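Local atomic coordinates of beta-hexosaminidase LpqI (Mycobacterium tuberculosis H37Rv, PDB entry 6GFV), a protein that cleaves terminal beta-1,4-linked N-acetylglucosamine from peptidoglycan fragments, as a family 3 glycosidase in mycobacterial cell-wall recycling. Residues V77-E82 / V86-S91; I48-G51 / D55-I58; L16-K21 / L321-V326. All blocks are in the same frame, centred on the assembly; numbering follows the deposited sequence.

Overall arrangement
Contacts 1 and 2 share one sheet of the TIM-barrel domain: strands 76-83 and 47-50 are parallel neighbours, joined by a backbone bond of 2.8 Å from Ile50 N to Ser78 O, and Arg88 of contact 1 reaches Gly51 of contact 2. Contact 2 is buried and wholly apolar. Contact 1, partly buried, is mainly polar, built on carboxylates and backbone groups, and holds residues probably used to bind substrate. The centre of contact 3 lies about 31 Å from that of contact 1 and about 28 Å from that of contact 2. There, far from the probable substrate-binding residues, two helices from the beginning and end of the chain pack by aliphatic, sulfur and lysine contacts.

Contact 1 (V77-E82 / V86-S91); sequences VSVDEE and VSRLRS
The carboxylate of Glu81 is approached from two sides at one oxygen: Ser87 OG comes to OE2 on its syn side at 2.7 Å, 17° out of the carboxylate plane, while Leu89 N uses the anti lone pair of the same Glu81 OE2 at 2.8 Å. CB of Val86 stands over one face of the Glu82 carboxylate, 3.8 Å from Glu82 CD. Arg90 NH1 gives to Ser87 O in the guanidinium plane, while Arg90 N reaches that oxygen from the opposite face of the carbonyl plane. This is a beta hairpin at the end of a TIM-barrel strand, in which strand 76-83 turns back into 86-87 and Glu81 faces Ser87 as an antiparallel non-hydrogen-bonded pair. Beyond it, Ser87 to Arg90 form a type I turn, and a glutamate suits position 81 because its acceptor can hold the serine hydroxyl and a turn amide together. A turn about its CB-CG bond (chi2 -63°) carries the carboxylate to both donors. The other oxygen, OE1, pairs with Arg119 of helix 109-126, which probably offsets its negative charge.

Glu82 N gives to Val86 O at 2.9 Å, and Arg88 N makes a weak bond to Asp80 O at 3.4 Å. Glu82 ends in salt bridges to Lys180 and Arg150, both probable substrate-binding residues, so it may position them; Asp80 and Arg88 probably bind substrate as well. With CG of Arg88 anti to the backbone N (chi1 -174°), its chain leads away from the hairpin, and NE gives to Gly51 O. The aliphatic base of that arginine lies across branched Val79: Val79 CG2 comes to 3.7 Å from Arg88 CB and 4.1 Å from Leu89 CG.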
ATOM      1  N   VAL A  77     -10.726  -1.842   1.080  1.00 11.81           N
ATOM      2  CA  VAL A  77     -10.485  -2.348   2.435  1.00 11.60           C
ATOM      3  C   VAL A  77      -9.147  -3.083   2.531  1.00 11.15           C
ATOM      4  O   VAL A  77      -8.980  -4.145   1.940  1.00 11.10           O
ATOM      5  CB  VAL A  77     -11.619  -3.298   2.899  1.00 11.89           C
ATOM      6  CG1 VAL A  77     -11.419  -3.712   4.358  1.00 11.78           C
ATOM      7  CG2 VAL A  77     -12.968  -2.655   2.684  1.00 12.42           C
ATOM      8  N   SER A  78      -8.209  -2.522   3.291  1.00 10.93           N
ATOM      9  CA  SER A  78      -6.840  -3.037   3.309  1.00 10.58           C
ATOM     10  C   SER A  78      -6.393  -3.556   4.681  1.00 10.60           C
ATOM     11  O   SER A  78      -6.977  -3.203   5.700  1.00 14.99           O
ATOM     12  CB  SER A  78      -5.878  -1.949   2.854  1.00 10.38           C
ATOM     13  OG  SER A  78      -5.842  -0.921   3.808  1.00 13.44           O
ATOM     14  N   VAL A  79      -5.332  -4.360   4.693  1.00 11.43           N
ATOM     15  CA  VAL A  79      -4.845  -5.035   5.900  1.00 10.60           C
ATOM     16  C   VAL A  79      -3.391  -5.479   5.709  1.00 10.45           C
ATOM     17  O   VAL A  79      -2.961  -5.725   4.583  1.00 10.23           O
ATOM     18  CB  VAL A  79      -5.740  -6.266   6.235  1.00 10.86           C
ATOM     19  CG1 VAL A  79      -5.673  -7.286   5.119  1.00 10.82           C
ATOM     20  CG2 VAL A  79      -5.393  -6.902   7.605  1.00 11.17           C
ATOM     21  N   ASP A  80      -2.652  -5.596   6.811  1.00 14.08           N
ATOM     22  CA  ASP A  80      -1.321  -6.204   6.822  1.00 14.26           C
ATOM     23  C   ASP A  80      -1.367  -7.706   7.047  1.00 14.33           C
ATOM     24  O   ASP A  80      -1.395  -8.153   8.187  1.00 14.72           O
ATOM     25  CB  ASP A  80      -0.452  -5.588   7.922  1.00 28.66           C
ATOM     26  CG  ASP A  80      -0.007  -4.171   7.606  1.00 29.62           C
ATOM     27  OD1 ASP A  80       0.275  -3.870   6.435  1.00 30.11           O
ATOM     28  OD2 ASP A  80       0.048  -3.351   8.538  1.00 37.13           O
ATOM     29  N   GLU A  81      -1.342  -8.493   5.983  1.00 14.01           N
ATOM     30  CA  GLU A  81      -1.389  -9.941   6.154  1.00 14.10           C
ATOM     31  C   GLU A  81      -0.269 -10.660   5.415  1.00 14.09           C
ATOM     32  O   GLU A  81      -0.445 -11.119   4.286  1.00 13.75           O
ATOM     33  CB  GLU A  81      -2.746 -10.492   5.698  1.00 13.79           C
ATOM     34  CG  GLU A  81      -3.645 -10.908   6.853  1.00 14.04           C
ATOM     35  CD  GLU A  81      -3.068 -12.045   7.687  1.00 14.43           C
ATOM     36  OE1 GLU A  81      -2.227 -12.811   7.169  1.00 15.26           O
ATOM     37  OE2 GLU A  81      -3.454 -12.178   8.869  1.00 14.77           O
ATOM     38  N   GLU A  82       0.884 -10.750   6.071  1.00 14.50           N
ATOM     39  CA  GLU A  82       2.059 -11.390   5.501  1.00 14.60           C
ATOM     40  C   GLU A  82       2.168 -12.837   5.967  1.00 16.69           C
ATOM     41  O   GLU A  82       2.765 -13.670   5.284  1.00 14.86           O
ATOM     42  CB  GLU A  82       3.343 -10.642   5.891  1.00 14.95           C
ATOM     43  CG  GLU A  82       3.305  -9.126   5.696  1.00 15.17           C
ATOM     44  CD  GLU A  82       4.528  -8.443   6.248  1.00 15.22           C
ATOM     45  OE1 GLU A  82       5.539  -9.125   6.505  1.00 15.59           O
ATOM     46  OE2 GLU A  82       4.463  -7.222   6.450  1.00 15.23           O
ATOM     47  N   VAL A  86       3.586 -10.927  11.199  1.00 16.89           N
ATOM     48  CA  VAL A  86       2.663  -9.871  10.786  1.00 16.47           C
ATOM     49  C   VAL A  86       1.387 -10.466  10.181  1.00 15.99           C
ATOM     50  O   VAL A  86       1.247 -10.590   8.968  1.00 15.53           O
ATOM     51  CB  VAL A  86       3.323  -8.897   9.774  1.00 16.21           C
ATOM     52  CG1 VAL A  86       2.375  -7.777   9.431  1.00 15.84           C
ATOM     53  CG2 VAL A  86       4.599  -8.329  10.366  1.00 16.72           C
ATOM     54  N   SER A  87       0.449 -10.837  11.042  1.00 16.14           N
ATOM     55  CA  SER A  87      -0.757 -11.487  10.552  1.00 15.76           C
ATOM     56  C   SER A  87      -1.985 -11.013  11.318  1.00 15.82           C
ATOM     57  O   SER A  87      -2.444 -11.678  12.226  1.00 16.11           O
ATOM     58  CB  SER A  87      -0.598 -13.004  10.638  1.00 15.89           C
ATOM     59  OG  SER A  87      -1.835 -13.670  10.504  1.00 15.66           O
ATOM     60  N   ARG A  88      -2.501  -9.846  10.941  1.00 15.57           N
ATOM     61  CA  ARG A  88      -3.638  -9.224  11.632  1.00 18.29           C
ATOM     62  C   ARG A  88      -4.870 -10.130  11.779  1.00 15.57           C
ATOM     63  O   ARG A  88      -5.556 -10.095  12.798  1.00 15.88           O
ATOM     64  CB  ARG A  88      -4.056  -7.940  10.917  1.00 15.34           C
ATOM     65  CG  ARG A  88      -5.129  -7.162  11.655  1.00 17.51           C
ATOM     66  CD  ARG A  88      -4.588  -6.677  12.985  1.00 18.44           C
ATOM     67  NE  ARG A  88      -5.592  -6.154  13.908  1.00 20.38           N
ATOM     68  CZ  ARG A  88      -6.168  -6.876  14.867  1.00 18.98           C
ATOM     69  NH1 ARG A  88      -5.864  -8.161  15.007  1.00 16.75           N
ATOM     70  NH2 ARG A  88      -7.054  -6.312  15.676  1.00 16.99           N
ATOM     71  N   LEU A  89      -5.132 -10.953  10.772  1.00 16.72           N
ATOM     72  CA  LEU A  89      -6.359 -11.742  10.727  1.00 15.06           C
ATOM     73  C   LEU A  89      -6.144 -13.197  11.132  1.00 15.27           C
ATOM     74  O   LEU A  89      -6.933 -14.072  10.778  1.00 15.10           O
ATOM     75  CB  LEU A  89      -6.967 -11.683   9.321  1.00 14.52           C
ATOM     76  CG  LEU A  89      -7.300 -10.293   8.763  1.00 14.28           C
ATOM     77  CD1 LEU A  89      -7.914 -10.384   7.356  1.00 13.79           C
ATOM     78  CD2 LEU A  89      -8.224  -9.528   9.712  1.00 14.53           C
ATOM     79  N   ARG A  90      -5.067 -13.457  11.864  1.00 15.67           N
ATOM     80  CA  ARG A  90      -4.749 -14.820  12.294  1.00 15.93           C
ATOM     81  C   ARG A  90      -5.930 -15.515  12.995  1.00 16.08           C
ATOM     82  O   ARG A  90      -6.127 -16.717  12.848  1.00 16.07           O
ATOM     83  CB  ARG A  90      -3.518 -14.813  13.208  1.00 16.45           C
ATOM     84  CG  ARG A  90      -3.636 -13.940  14.439  1.00 16.87           C
ATOM     85  CD  ARG A  90      -2.319 -13.890  15.203  1.00 17.40           C
ATOM     86  NE  ARG A  90      -2.409 -13.082  16.412  1.00 25.29           N
ATOM     87  CZ  ARG A  90      -2.411 -11.751  16.432  1.00 32.27           C
ATOM     88  NH1 ARG A  90      -2.329 -11.055  15.301  1.00 35.27           N
ATOM     89  NH2 ARG A  90      -2.502 -11.109  17.588  1.00 32.85           N
ATOM     90  N   SER A  91      -6.721 -14.752  13.734  1.00 16.23           N
ATOM     91  CA  SER A  91      -7.824 -15.334  14.498  1.00 16.43           C
ATOM     92  C   SER A  91      -8.949 -15.820  13.589  1.00 17.52           C
ATOM     93  O   SER A  91      -9.796 -16.604  14.009  1.00 18.34           O
ATOM     94  CB  SER A  91      -8.377 -14.316  15.491  1.00 16.74           C
ATOM     95  OG  SER A  91      -9.142 -13.330  14.820  1.00 16.39           O
TER

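Contact 2 (I48-G51 / D55-I58); sequences ILIG and DLTI
Ile50, the centre of an inverse gamma turn, meets both Leu56 and Ile58 through methyl groups alone, and no hydrogen bond crosses between residues 48-51 and 55-58. Its two branches divide the work. CG2, placed anti to the backbone N (chi1 -50° for CG1), meets the Leu56 methyl, with Ile50 CG2 and Leu56 CD2 4.0 Å apart. The longer branch leads off at roughly a right angle to CG2, and Ile50 CD1 lies 4.4 Å from Ile58 CG2, a looser contact. A beta-branched residue suits this place because it can fill two directions at once while the backbone bends sharply; Leu56 and Ile58 supply matching apolar surface.

Residues 55-58 are held by their own polar groups. Asp55 OD1 accepts from Thr57 N at 2.9 Å, an Asx turn, and the nearly straight bond (166°) is received on the anti side of that oxygen, 29° out of the carboxylate plane. Ile58 N adds a backbone bond to Asp55 O. Aspartate is short enough for its carboxylate to reach the amide two residues on, and Leu56 and Ile58 both turn their ends to the strand while Thr57 lies exposed.

The Leu56 side chain lies about 4 Å from that of Arg88, which probably binds substrate. Here the loop between TIM-barrel strand 47-50 and helix 62-69 lies back against the strand, and Ile50 also packs on Phe59 and on Val77 of neighbouring strand 76-83.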
ATOM      1  N   ILE A  48     -10.312   2.234   3.863  1.00 12.27           N
ATOM      2  CA  ILE A  48      -9.925   2.092   5.257  1.00 12.18           C
ATOM      3  C   ILE A  48      -8.865   1.022   5.439  1.00 11.67           C
ATOM      4  O   ILE A  48      -8.676   0.173   4.568  1.00 11.40           O
ATOM      5  CB  ILE A  48     -11.140   1.761   6.144  1.00 12.52           C
ATOM      6  CG1 ILE A  48     -11.756   0.416   5.742  1.00 12.39           C
ATOM      7  CG2 ILE A  48     -12.151   2.890   6.089  1.00 13.14           C
ATOM      8  CD1 ILE A  48     -12.970  -0.000   6.585  1.00 13.08           C
ATOM      9  N   LEU A  49      -8.173   1.089   6.572  1.00 11.66           N
ATOM     10  CA  LEU A  49      -7.198   0.104   6.966  1.00 11.35           C
ATOM     11  C   LEU A  49      -7.693  -0.675   8.196  1.00 11.57           C
ATOM     12  O   LEU A  49      -8.087  -0.088   9.186  1.00 11.93           O
ATOM     13  CB  LEU A  49      -5.842   0.769   7.262  1.00 11.29           C
ATOM     14  CG  LEU A  49      -4.796  -0.088   7.973  1.00 11.19           C
ATOM     15  CD1 LEU A  49      -4.305  -1.209   7.062  1.00 10.80           C
ATOM     16  CD2 LEU A  49      -3.650   0.762   8.469  1.00 11.33           C
ATOM     17  N   ILE A  50      -7.682  -1.995   8.098  1.00 11.41           N
ATOM     18  CA  ILE A  50      -7.856  -2.859   9.260  1.00 11.64           C
ATOM     19  C   ILE A  50      -6.494  -2.948   9.950  1.00 11.66           C
ATOM     20  O   ILE A  50      -5.674  -3.789   9.612  1.00 14.22           O
ATOM     21  CB  ILE A  50      -8.374  -4.254   8.882  1.00 11.59           C
ATOM     22  CG1 ILE A  50      -9.604  -4.157   7.972  1.00 11.62           C
ATOM     23  CG2 ILE A  50      -8.715  -5.053  10.134  1.00 21.07           C
ATOM     24  CD1 ILE A  50     -10.751  -3.330   8.546  1.00 11.96           C
ATOM     25  N   GLY A  51      -6.251  -2.037  10.887  1.00 11.98           N
ATOM     26  CA  GLY A  51      -4.942  -1.895  11.502  1.00 14.79           C
ATOM     27  C   GLY A  51      -4.815  -2.662  12.804  1.00 16.00           C
ATOM     28  O   GLY A  51      -5.732  -3.368  13.195  1.00 12.93           O
ATOM     29  N   ASP A  55     -10.999  -3.173  15.942  1.00 14.04           N
ATOM     30  CA  ASP A  55     -11.908  -4.175  16.500  1.00 16.47           C
ATOM     31  C   ASP A  55     -12.438  -5.050  15.368  1.00 13.86           C
ATOM     32  O   ASP A  55     -13.193  -4.591  14.530  1.00 13.68           O
ATOM     33  CB  ASP A  55     -13.066  -3.494  17.252  1.00 14.68           C
ATOM     34  CG  ASP A  55     -13.963  -4.478  17.995  1.00 14.99           C
ATOM     35  OD1 ASP A  55     -14.080  -5.649  17.578  1.00 14.81           O
ATOM     36  OD2 ASP A  55     -14.561  -4.065  19.011  1.00 15.49           O
ATOM     37  N   LEU A  56     -12.042  -6.311  15.367  1.00 13.85           N
ATOM     38  CA  LEU A  56     -12.397  -7.235  14.312  1.00 13.59           C
ATOM     39  C   LEU A  56     -13.897  -7.614  14.228  1.00 13.76           C
ATOM     40  O   LEU A  56     -14.304  -8.279  13.274  1.00 14.85           O
ATOM     41  CB  LEU A  56     -11.559  -8.502  14.461  1.00 13.70           C
ATOM     42  CG  LEU A  56     -10.039  -8.376  14.306  1.00 13.55           C
ATOM     43  CD1 LEU A  56      -9.406  -9.744  14.344  1.00 17.19           C
ATOM     44  CD2 LEU A  56      -9.665  -7.651  13.015  1.00 13.01           C
ATOM     45  N   THR A  57     -14.718  -7.214  15.194  1.00 14.11           N
ATOM     46  CA  THR A  57     -16.161  -7.460  15.072  1.00 14.30           C
ATOM     47  C   THR A  57     -16.757  -6.605  13.971  1.00 14.11           C
ATOM     48  O   THR A  57     -17.909  -6.786  13.624  1.00 14.29           O
ATOM     49  CB  THR A  57     -16.970  -7.186  16.372  1.00 14.76           C
ATOM     50  OG1 THR A  57     -16.808  -5.829  16.787  1.00 14.85           O
ATOM     51  CG2 THR A  57     -16.561  -8.133  17.497  1.00 15.11           C
ATOM     52  N   ILE A  58     -15.969  -5.688  13.418  1.00 13.83           N
ATOM     53  CA  ILE A  58     -16.389  -4.923  12.246  1.00 13.72           C
ATOM     54  C   ILE A  58     -16.782  -5.857  11.100  1.00 13.64           C
ATOM     55  O   ILE A  58     -17.612  -5.490  10.277  1.00 13.79           O
ATOM     56  CB  ILE A  58     -15.270  -3.916  11.764  1.00 13.43           C
ATOM     57  CG1 ILE A  58     -15.816  -2.920  10.741  1.00 13.50           C
ATOM     58  CG2 ILE A  58     -14.060  -4.639  11.197  1.00 13.03           C
ATOM     59  CD1 ILE A  58     -14.833  -1.796  10.352  1.00 13.32           C
TER

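Contact 3 (L16-K21 / L321-V326); sequences LSPRDK and LPMSAV
Lys21 of helix 18-23 meets helix 323-337 first through CB, 4.0 Å from Val326 CG1. Its chain then runs on, bends at chi3 (-89°), and brings CE to within 3.6 Å of Met323 SD. The ammonium end comes closer: Lys21 NZ lies 3.4 Å from the same Met323 SD, beside the methionine rather than bonded to it, and the two side chains cross at about a right angle. The charge of NZ is met by a salt bridge to Asp327. Lysine suits this place because its methylenes can pack on apolar neighbours while the charged end reaches an acid one residue past Val326.

Methionine fits as a flexible filler. Bent at both chi2 and chi3, it swings its methyl over to the proline, with Met323 CE 4.2 Å from Pro18 CB. Proline suits the first turn of a helix, where no amide hydrogen is needed, and Ser17 before it caps that turn by accepting from Asp20 N at 3.2 Å.

These helices, near the two ends of the TIM-barrel domain's chain and far from its probable substrate-binding residues, thus pack through their first turns, and Arg19 ties helix 18-23 to helix 305-317 through salt bridges to Asp310 and Glu313.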
ATOM      1  N   LEU A  16     -16.682  14.158  -9.937  1.00 23.60           N
ATOM      2  CA  LEU A  16     -16.419  14.513  -8.548  1.00 26.04           C
ATOM      3  C   LEU A  16     -16.013  15.968  -8.310  1.00 28.68           C
ATOM      4  O   LEU A  16     -15.385  16.599  -9.160  1.00 28.41           O
ATOM      5  CB  LEU A  16     -15.334  13.592  -7.991  1.00 24.87           C
ATOM      6  CG  LEU A  16     -15.618  12.092  -8.030  1.00 21.96           C
ATOM      7  CD1 LEU A  16     -14.423  11.336  -7.502  1.00 20.86           C
ATOM      8  CD2 LEU A  16     -16.847  11.775  -7.201  1.00 22.95           C
ATOM      9  N   SER A  17     -16.379  16.484  -7.137  1.00 23.47           N
ATOM     10  CA  SER A  17     -15.903  17.774  -6.660  1.00 23.37           C
ATOM     11  C   SER A  17     -14.407  17.686  -6.381  1.00 22.10           C
ATOM     12  O   SER A  17     -13.875  16.588  -6.281  1.00 21.42           O
ATOM     13  CB  SER A  17     -16.648  18.175  -5.390  1.00 24.13           C
ATOM     14  OG  SER A  17     -16.194  17.400  -4.296  1.00 23.62           O
ATOM     15  N   PRO A  18     -13.719  18.830  -6.229  1.00 21.78           N
ATOM     16  CA  PRO A  18     -12.291  18.688  -5.928  1.00 23.71           C
ATOM     17  C   PRO A  18     -12.022  18.019  -4.578  1.00 20.23           C
ATOM     18  O   PRO A  18     -11.117  17.199  -4.478  1.00 19.31           O
ATOM     19  CB  PRO A  18     -11.785  20.134  -5.944  1.00 22.42           C
ATOM     20  CG  PRO A  18     -12.714  20.828  -6.871  1.00 23.31           C
ATOM     21  CD  PRO A  18     -14.064  20.222  -6.568  1.00 22.38           C
ATOM     22  N   ARG A  19     -12.815  18.348  -3.566  1.00 21.01           N
ATOM     23  CA  ARG A  19     -12.642  17.757  -2.248  1.00 20.81           C
ATOM     24  C   ARG A  19     -12.819  16.234  -2.276  1.00 20.64           C
ATOM     25  O   ARG A  19     -12.032  15.505  -1.683  1.00 19.87           O
ATOM     26  CB  ARG A  19     -13.620  18.394  -1.260  1.00 21.82           C
ATOM     27  CG  ARG A  19     -13.442  17.966   0.180  1.00 21.67           C
ATOM     28  CD  ARG A  19     -14.143  18.945   1.117  1.00 25.30           C
ATOM     29  NE  ARG A  19     -13.991  18.592   2.524  1.00 22.45           N
ATOM     30  CZ  ARG A  19     -13.128  19.162   3.359  1.00 26.25           C
ATOM     31  NH1 ARG A  19     -12.321  20.126   2.938  1.00 21.41           N
ATOM     32  NH2 ARG A  19     -13.074  18.768   4.623  1.00 27.73           N
ATOM     33  N   ASP A  20     -13.843  15.760  -2.974  1.00 21.36           N
ATOM     34  CA  ASP A  20     -14.088  14.322  -3.065  1.00 21.28           C
ATOM     35  C   ASP A  20     -13.021  13.599  -3.909  1.00 20.22           C
ATOM     36  O   ASP A  20     -12.736  12.442  -3.663  1.00 19.79           O
ATOM     37  CB  ASP A  20     -15.480  14.036  -3.635  1.00 22.36           C
ATOM     38  CG  ASP A  20     -16.596  14.207  -2.604  1.00 23.67           C
ATOM     39  OD1 ASP A  20     -16.319  14.226  -1.390  1.00 23.22           O
ATOM     40  OD2 ASP A  20     -17.763  14.314  -3.015  1.00 24.36           O
ATOM     41  N   LYS A  21     -12.442  14.272  -4.901  1.00 19.82           N
ATOM     42  CA  LYS A  21     -11.320  13.685  -5.642  1.00 18.76           C
ATOM     43  C   LYS A  21     -10.144  13.437  -4.705  1.00 17.78           C
ATOM     44  O   LYS A  21      -9.589  12.338  -4.681  1.00 17.14           O
ATOM     45  CB  LYS A  21     -10.878  14.584  -6.814  1.00 18.52           C
ATOM     46  CG  LYS A  21     -11.924  14.722  -7.897  1.00 19.39           C
ATOM     47  CD  LYS A  21     -11.332  15.127  -9.227  1.00 18.96           C
ATOM     48  CE  LYS A  21     -11.267  16.626  -9.364  1.00 23.80           C
ATOM     49  NZ  LYS A  21     -11.044  17.021 -10.785  1.00 19.08           N
ATOM     50  N   LEU A 321      -0.061  21.974  -5.694  1.00 25.74           N
ATOM     51  CA  LEU A 321      -0.399  20.682  -6.259  1.00 22.09           C
ATOM     52  C   LEU A 321      -1.335  20.929  -7.431  1.00 21.16           C
ATOM     53  O   LEU A 321      -2.365  21.567  -7.271  1.00 24.25           O
ATOM     54  CB  LEU A 321      -1.037  19.779  -5.193  1.00 19.78           C
ATOM     55  CG  LEU A 321      -1.501  18.356  -5.490  1.00 18.76           C
ATOM     56  CD1 LEU A 321      -0.360  17.362  -5.415  1.00 17.82           C
ATOM     57  CD2 LEU A 321      -2.600  17.966  -4.522  1.00 18.62           C
ATOM     58  N   PRO A 322      -0.958  20.462  -8.627  1.00 20.64           N
ATOM     59  CA  PRO A 322      -1.789  20.701  -9.812  1.00 26.41           C
ATOM     60  C   PRO A 322      -2.898  19.654  -9.978  1.00 23.36           C
ATOM     61  O   PRO A 322      -2.709  18.498  -9.608  1.00 19.52           O
ATOM     62  CB  PRO A 322      -0.780  20.628 -10.959  1.00 27.25           C
ATOM     63  CG  PRO A 322       0.260  19.692 -10.466  1.00 28.53           C
ATOM     64  CD  PRO A 322       0.332  19.841  -8.970  1.00 19.98           C
ATOM     65  N   MET A 323      -4.034  20.060 -10.529  1.00 21.16           N
ATOM     66  CA  MET A 323      -5.185  19.175 -10.628  1.00 20.74           C
ATOM     67  C   MET A 323      -4.898  17.987 -11.539  1.00 19.95           C
ATOM     68  O   MET A 323      -5.415  16.898 -11.315  1.00 19.25           O
ATOM     69  CB  MET A 323      -6.413  19.933 -11.126  1.00 21.72           C
ATOM     70  CG  MET A 323      -7.687  19.091 -11.157  1.00 21.43           C
ATOM     71  SD  MET A 323      -8.398  18.822  -9.521  1.00 29.76           S
ATOM     72  CE  MET A 323      -9.167  20.407  -9.227  1.00 22.51           C
ATOM     73  N   SER A 324      -4.068  18.196 -12.558  1.00 20.10           N
ATOM     74  CA  SER A 324      -3.646  17.097 -13.432  1.00 19.37           C
ATOM     75  C   SER A 324      -3.034  15.942 -12.628  1.00 18.24           C
ATOM     76  O   SER A 324      -3.219  14.779 -12.957  1.00 17.55           O
ATOM     77  CB  SER A 324      -2.653  17.592 -14.473  1.00 25.99           C
ATOM     78  OG  SER A 324      -1.461  18.059 -13.866  1.00 27.12           O
ATOM     79  N   ALA A 325      -2.339  16.269 -11.548  1.00 18.11           N
ATOM     80  CA  ALA A 325      -1.722  15.243 -10.725  1.00 17.12           C
ATOM     81  C   ALA A 325      -2.769  14.476  -9.894  1.00 16.71           C
ATOM     82  O   ALA A 325      -2.699  13.257  -9.768  1.00 15.89           O
ATOM     83  CB  ALA A 325      -0.667  15.859  -9.828  1.00 17.20           C
ATOM     84  N   VAL A 326      -3.719  15.203  -9.323  1.00 17.35           N
ATOM     85  CA  VAL A 326      -4.853  14.605  -8.625  1.00 17.15           C
ATOM     86  C   VAL A 326      -5.726  13.745  -9.552  1.00 16.98           C
ATOM     87  O   VAL A 326      -6.077  12.620  -9.214  1.00 16.36           O
ATOM     88  CB  VAL A 326      -5.720  15.693  -7.967  1.00 18.89           C
ATOM     89  CG1 VAL A 326      -6.977  15.099  -7.358  1.00 17.93           C
ATOM     90  CG2 VAL A 326      -4.920  16.425  -6.909  1.00 18.20           C
TER